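Local coordinates for protein CG14216 (Drosophila melanogaster, PDB 3OMX) that probably removes phosphate from serine and threonine residues of the C-terminal domain of RNA polymerase II, acting in RNA processing and transcription termination, at residues A3-C8 with D102-V107; S10-S15 with H79-N84. All coordinates share one frame; numbering follows the deposited sequence.

Contact 1: residues A3-C8 with D102-V107; sequences AVAVVC and DIIVTV. With VO4 (vanadate ion), chain E.
The carbonyl oxygen of A3 receives two backbone donors at the start of the neighbouring strand, D102 N just before it at 2.8 Å and, more weakly, I103 N at 3.5 Å. D102 returns a bond through its carboxylate, A3 N pointing at OD2 over 2.8 Å with an N-H...O angle of 162°, on the lone pair anti to OD1. These bonds begin a parallel pair, strands 3-8 and 103-106, in the middle of the five-stranded sheet of a phosphatase fold related to the low molecular weight tyrosine phosphatases. The parallel register follows from the staggered bonds: A5 N reaches I103 O (3.0 Å), A5 O accepts V105 N (2.8 Å), and V7 N in turn donates to V105 O. The strand axes cross at -20°. V107 N to V7 O, the last bond, is weak.

V4, V6, I103 and V105 face one way, V6 against helix 14-24 and the other strand's pair against helix 141-158. A5, V7, I104 and T106 take the opposite face, where helix 109-120 packs on V7, I104 and T106. There V7 CG2 meets I104 CG2 at 3.5 Å, the two branched side chains crossing obliquely. The hydroxyl of T106 is engaged by strand 129-134, hydrogen-bonded with N134 OD1 and L133 O.

At the C-terminal end V107 CG2 abuts C8 CB (3.6 Å), beside the start of the phosphate-binding loop. C8 opens a CX5R sequence whose cysteine is the nucleophile in related phosphatases, consistent with its SG lying at the vanadium. With chi1 at 75°, SG projects between its backbone N and carbonyl carbon, and it ends 2.3 Å from the vanadium atom of the bound vanadate.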
loop_
_atom_site.group_PDB
_atom_site.type_symbol
_atom_site.label_atom_id
_atom_site.label_comp_id
_atom_site.label_asym_id
_atom_site.label_seq_id
_atom_site.Cartn_x
_atom_site.Cartn_y
_atom_site.Cartn_z
ATOM N N ALA A 3 11.901 -1.541 7.872
ATOM C CA ALA A 3 10.817 -2.423 7.552
ATOM C C ALA A 3 9.748 -1.456 7.094
ATOM O O ALA A 3 9.444 -0.535 7.829
ATOM C CB ALA A 3 10.383 -3.165 8.882
ATOM N N VAL A 4 9.118 -1.693 5.951
ATOM C CA VAL A 4 8.167 -0.758 5.451
ATOM C C VAL A 4 6.934 -1.439 5.024
ATOM O O VAL A 4 7.002 -2.529 4.535
ATOM C CB VAL A 4 8.757 -0.056 4.125
ATOM C CG1 VAL A 4 7.772 0.799 3.571
ATOM C CG2 VAL A 4 9.954 0.791 4.485
ATOM N N ALA A 5 5.783 -0.767 5.165
ATOM C CA ALA A 5 4.515 -1.302 4.653
ATOM C C ALA A 5 3.877 -0.201 3.735
ATOM O O ALA A 5 3.944 0.954 4.030
ATOM C CB ALA A 5 3.624 -1.558 5.816
ATOM N N VAL A 6 3.225 -0.614 2.691
ATOM C CA VAL A 6 2.570 0.197 1.818
ATOM C C VAL A 6 1.130 -0.314 1.777
ATOM O O VAL A 6 0.927 -1.488 1.634
ATOM C CB VAL A 6 3.132 0.205 0.359
ATOM C CG1 VAL A 6 2.305 1.254 -0.353
ATOM C CG2 VAL A 6 4.563 0.649 0.198
ATOM N N VAL A 7 0.154 0.616 1.800
ATOM C CA VAL A 7 -1.230 0.328 2.203
ATOM C C VAL A 7 -2.210 1.140 1.327
ATOM O O VAL A 7 -2.104 2.334 1.275
ATOM C CB VAL A 7 -1.503 0.661 3.800
ATOM C CG1 VAL A 7 -2.912 0.213 4.114
ATOM C CG2 VAL A 7 -0.508 0.034 4.767
ATOM N N CYS A 8 -3.095 0.499 0.605
ATOM C CA CYS A 8 -4.084 1.116 -0.148
ATOM C C CYS A 8 -5.456 0.600 0.382
ATOM O O CYS A 8 -5.594 0.242 1.518
ATOM C CB CYS A 8 -3.874 0.912 -1.644
ATOM S SG CYS A 8 -4.210 -0.625 -2.423
ATOM N N ASP A 102 8.793 0.096 10.507
ATOM C CA ASP A 102 9.287 1.401 10.898
ATOM C C ASP A 102 8.431 2.597 10.186
ATOM O O ASP A 102 8.338 3.680 10.686
ATOM C CB ASP A 102 10.717 1.501 10.520
ATOM C CG ASP A 102 11.592 0.429 11.231
ATOM O OD1 ASP A 102 11.852 0.546 12.490
ATOM O OD2 ASP A 102 12.039 -0.512 10.498
ATOM N N ILE A 103 7.843 2.328 9.027
ATOM C CA ILE A 103 7.201 3.319 8.214
ATOM C C ILE A 103 6.119 2.601 7.549
ATOM O O ILE A 103 6.354 1.518 7.075
ATOM C CB ILE A 103 8.179 3.866 7.210
ATOM C CG1 ILE A 103 9.315 4.454 7.952
ATOM C CG2 ILE A 103 7.511 4.930 6.306
ATOM C CD1 ILE A 103 10.276 5.154 7.092
ATOM N N ILE A 104 4.909 3.160 7.621
ATOM C CA ILE A 104 3.758 2.706 6.842
ATOM C C ILE A 104 3.336 3.864 5.944
ATOM O O ILE A 104 3.146 4.967 6.452
ATOM C CB ILE A 104 2.590 2.328 7.821
ATOM C CG1 ILE A 104 3.017 1.149 8.681
ATOM C CG2 ILE A 104 1.260 2.011 7.066
ATOM C CD1 ILE A 104 2.408 1.160 10.048
ATOM N N VAL A 105 3.199 3.634 4.632
ATOM C CA VAL A 105 2.926 4.657 3.687
ATOM C C VAL A 105 1.519 4.329 3.141
ATOM O O VAL A 105 1.351 3.212 2.649
ATOM C CB VAL A 105 3.861 4.555 2.493
ATOM C CG1 VAL A 105 3.318 5.548 1.399
ATOM C CG2 VAL A 105 5.280 4.837 2.927
ATOM N N THR A 106 0.568 5.282 3.261
ATOM C CA THR A 106 -0.784 5.174 2.758
ATOM C C THR A 106 -0.848 6.015 1.477
ATOM O O THR A 106 -0.083 6.912 1.332
ATOM C CB THR A 106 -1.752 5.677 3.859
ATOM O OG1 THR A 106 -1.385 7.033 4.249
ATOM C CG2 THR A 106 -1.569 4.723 5.255
ATOM N N VAL A 107 -1.679 5.650 0.529
ATOM C CA VAL A 107 -1.790 6.319 -0.712
ATOM C C VAL A 107 -3.029 7.248 -0.866
ATOM O O VAL A 107 -3.276 7.721 -1.937
ATOM C CB VAL A 107 -1.799 5.233 -1.810
ATOM C CG1 VAL A 107 -0.453 4.513 -1.726
ATOM C CG2 VAL A 107 -2.903 4.329 -1.544
HETATM V V VO4 E . -5.651 -0.319 -4.214
HETATM O O1 VO4 E . -6.980 -0.274 -5.661
HETATM O O2 VO4 E . -5.938 -2.177 -4.318
HETATM O O3 VO4 E . -7.023 0.619 -3.173
HETATM O O4 VO4 E . -4.722 0.801 -5.408
#

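Contact 2: residues S10-S15 with H79-N84; sequences SNMNRS and HMLDRN. With VO4 (vanadate ion), chain E.
The phosphate-binding P-loop of the CX5R signature is backed here by helix 77-85. The loop backbone turns inward to the vanadate, M12 N donating to O2 at 2.7 Å. The R14 guanidinium meets the vanadate at its edge, NE to O4 (2.7 Å) and NH2 to O3 (3.0 Å), while its NH1 is salt-bridged to E108. On the outer side M12 O accepts N84 ND2 at 2.9 Å; the bond is nearly straight (171°) and lies in both the carbonyl and the amide planes, on a lone pair. R83 NH2 adds a weak bond to the same oxygen from the edge of its guanidinium, whose NE is hydrogen-bonded to N84 OD1 and whose NH1 is salt-bridged to E17. Sulfur side chains pack around this grip: M12, bent at chi2 and chi3, brings CE to L81 CD2 (3.4 Å), and M80, with CG anti to its N (chi1 -180°), lays CE against N13 CB (3.6 Å). A leucine in place of N84 would probably deprive M12 O of its straight bond and R83 of the OD1 that holds its guanidinium. Since N13 N, in the same peptide unit as M12 O, donates to vanadate O2, donors on that carbonyl may polarise the peptide and strengthen its hold on the anion.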
loop_
_atom_site.group_PDB
_atom_site.type_symbol
_atom_site.label_atom_id
_atom_site.label_comp_id
_atom_site.label_asym_id
_atom_site.label_seq_id
_atom_site.Cartn_x
_atom_site.Cartn_y
_atom_site.Cartn_z
ATOM N N SER A 10 -7.631 -2.029 -1.248
ATOM C CA SER A 10 -7.811 -3.386 -1.674
ATOM C C SER A 10 -6.496 -4.306 -1.783
ATOM O O SER A 10 -6.674 -5.449 -1.951
ATOM C CB SER A 10 -8.446 -3.395 -3.097
ATOM O OG SER A 10 -9.762 -2.844 -3.133
ATOM N N ASN A 11 -5.284 -3.759 -1.814
ATOM C CA ASN A 11 -4.001 -4.459 -1.883
ATOM C C ASN A 11 -3.935 -5.107 -3.158
ATOM O O ASN A 11 -3.584 -6.289 -3.190
ATOM C CB ASN A 11 -3.863 -5.594 -0.896
ATOM C CG ASN A 11 -2.400 -5.983 -0.580
ATOM O OD1 ASN A 11 -1.379 -5.291 -0.916
ATOM N ND2 ASN A 11 -2.302 -7.044 0.136
ATOM N N MET A 12 -4.414 -4.409 -4.166
ATOM C CA MET A 12 -4.381 -4.905 -5.528
ATOM C C MET A 12 -3.559 -4.059 -6.474
ATOM O O MET A 12 -2.882 -4.584 -7.365
ATOM C CB MET A 12 -5.761 -4.952 -6.154
ATOM C CG MET A 12 -6.691 -5.874 -5.575
ATOM S SD MET A 12 -6.345 -7.546 -6.222
ATOM C CE MET A 12 -6.089 -7.055 -7.902
ATOM N N ASN A 13 -3.711 -2.726 -6.390
ATOM C CA ASN A 13 -3.079 -1.874 -7.416
ATOM C C ASN A 13 -1.971 -1.017 -6.838
ATOM O O ASN A 13 -0.822 -1.411 -6.978
ATOM C CB ASN A 13 -4.112 -1.099 -8.238
ATOM C CG ASN A 13 -3.498 -0.060 -9.197
ATOM O OD1 ASN A 13 -3.983 1.057 -9.278
ATOM N ND2 ASN A 13 -2.474 -0.444 -9.960
ATOM N N ARG A 14 -2.288 0.121 -6.201
ATOM C CA ARG A 14 -1.275 1.021 -5.821
ATOM C C ARG A 14 -0.306 0.436 -4.774
ATOM O O ARG A 14 0.876 0.754 -4.723
ATOM C CB ARG A 14 -1.899 2.268 -5.235
ATOM C CG ARG A 14 -2.630 3.101 -6.211
ATOM C CD ARG A 14 -3.489 4.075 -5.480
ATOM N NE ARG A 14 -4.646 3.436 -4.832
ATOM C CZ ARG A 14 -5.572 4.146 -4.162
ATOM N NH1 ARG A 14 -5.503 5.461 -4.083
ATOM N NH2 ARG A 14 -6.574 3.556 -3.567
ATOM N N SER A 15 -0.833 -0.289 -3.816
ATOM C CA SER A 15 0.037 -0.796 -2.811
ATOM C C SER A 15 0.931 -1.907 -3.434
ATOM O O SER A 15 2.055 -1.981 -3.110
ATOM C CB SER A 15 -0.807 -1.275 -1.662
ATOM O OG SER A 15 -1.516 -2.379 -2.032
ATOM N N HIS A 79 -4.086 -8.720 -16.049
ATOM C CA HIS A 79 -2.688 -8.315 -15.991
ATOM C C HIS A 79 -2.254 -8.030 -14.564
ATOM O O HIS A 79 -1.355 -8.703 -14.093
ATOM C CB HIS A 79 -2.382 -7.104 -16.845
ATOM C CG HIS A 79 -0.933 -6.697 -16.759
ATOM N ND1 HIS A 79 -0.426 -5.913 -15.734
ATOM C CD2 HIS A 79 0.149 -7.080 -17.501
ATOM C CE1 HIS A 79 0.888 -5.776 -15.892
ATOM N NE2 HIS A 79 1.261 -6.494 -16.943
ATOM N N MET A 80 -2.836 -6.995 -13.912
ATOM C CA MET A 80 -2.671 -6.696 -12.499
ATOM C C MET A 80 -2.632 -7.960 -11.588
ATOM O O MET A 80 -1.804 -8.063 -10.687
ATOM C CB MET A 80 -3.791 -5.772 -11.984
ATOM C CG MET A 80 -3.727 -5.386 -10.534
ATOM S SD MET A 80 -4.983 -4.120 -10.017
ATOM C CE MET A 80 -4.802 -2.852 -11.304
ATOM N N LEU A 81 -3.546 -8.886 -11.771
ATOM C CA LEU A 81 -3.597 -10.016 -10.846
ATOM C C LEU A 81 -2.440 -11.032 -11.135
ATOM O O LEU A 81 -1.763 -11.473 -10.237
ATOM C CB LEU A 81 -4.919 -10.715 -10.988
ATOM C CG LEU A 81 -6.093 -9.980 -10.398
ATOM C CD1 LEU A 81 -7.295 -10.357 -11.233
ATOM C CD2 LEU A 81 -6.228 -10.336 -8.928
ATOM N N ASP A 82 -2.241 -11.399 -12.391
ATOM C CA ASP A 82 -1.006 -12.015 -12.837
ATOM C C ASP A 82 0.247 -11.431 -12.181
ATOM O O ASP A 82 1.097 -12.136 -11.708
ATOM C CB ASP A 82 -0.860 -11.789 -14.344
ATOM C CG ASP A 82 0.181 -12.700 -14.962
ATOM O OD1 ASP A 82 0.010 -13.950 -14.825
ATOM O OD2 ASP A 82 1.125 -12.153 -15.575
ATOM N N ARG A 83 0.384 -10.116 -12.198
ATOM C CA ARG A 83 1.552 -9.500 -11.573
ATOM C C ARG A 83 1.557 -9.705 -10.076
ATOM O O ARG A 83 2.630 -9.876 -9.479
ATOM C CB ARG A 83 1.530 -8.033 -11.871
ATOM C CG ARG A 83 2.744 -7.287 -11.488
ATOM C CD ARG A 83 2.669 -6.615 -10.095
ATOM N NE ARG A 83 1.339 -6.036 -9.675
ATOM C CZ ARG A 83 0.953 -4.759 -9.793
ATOM N NH1 ARG A 83 1.760 -3.876 -10.334
ATOM N NH2 ARG A 83 -0.254 -4.375 -9.362
ATOM N N ASN A 84 0.373 -9.717 -9.435
ATOM C CA ASN A 84 0.354 -9.809 -7.974
ATOM C C ASN A 84 0.686 -11.229 -7.442
ATOM O O ASN A 84 1.343 -11.402 -6.396
ATOM C CB ASN A 84 -1.021 -9.290 -7.449
ATOM C CG ASN A 84 -1.200 -7.825 -7.667
ATOM O OD1 ASN A 84 -0.266 -7.063 -8.036
ATOM N ND2 ASN A 84 -2.376 -7.394 -7.407
HETATM V V VO4 E . -5.651 -0.319 -4.214
HETATM O O1 VO4 E . -6.980 -0.274 -5.661
HETATM O O2 VO4 E . -5.938 -2.177 -4.318
HETATM O O3 VO4 E . -7.023 0.619 -3.173
HETATM O O4 VO4 E . -4.722 0.801 -5.408
#

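How the contacts relate
From the N terminus, strand 3-8 runs straight into the P-loop and then helix 14-24, so contacts 1 and 2 share a continuous stretch of chain. Contact 2 closes the inner loop, pairing 10-15 with helix 77-85; contact 1 closes the outer one when the chain returns as strand 103-106, so the two loops nest and do not cross. Contact 1 thus joins two neighbouring strands of the central sheet, and contact 2 ties the P-loop to helix 77-85, which is not part of that sheet. Their centres lie about 16 Å apart, yet they meet directly: V107 CG2 packs on R14 CZ at 3.7 Å, and both hold the vanadate.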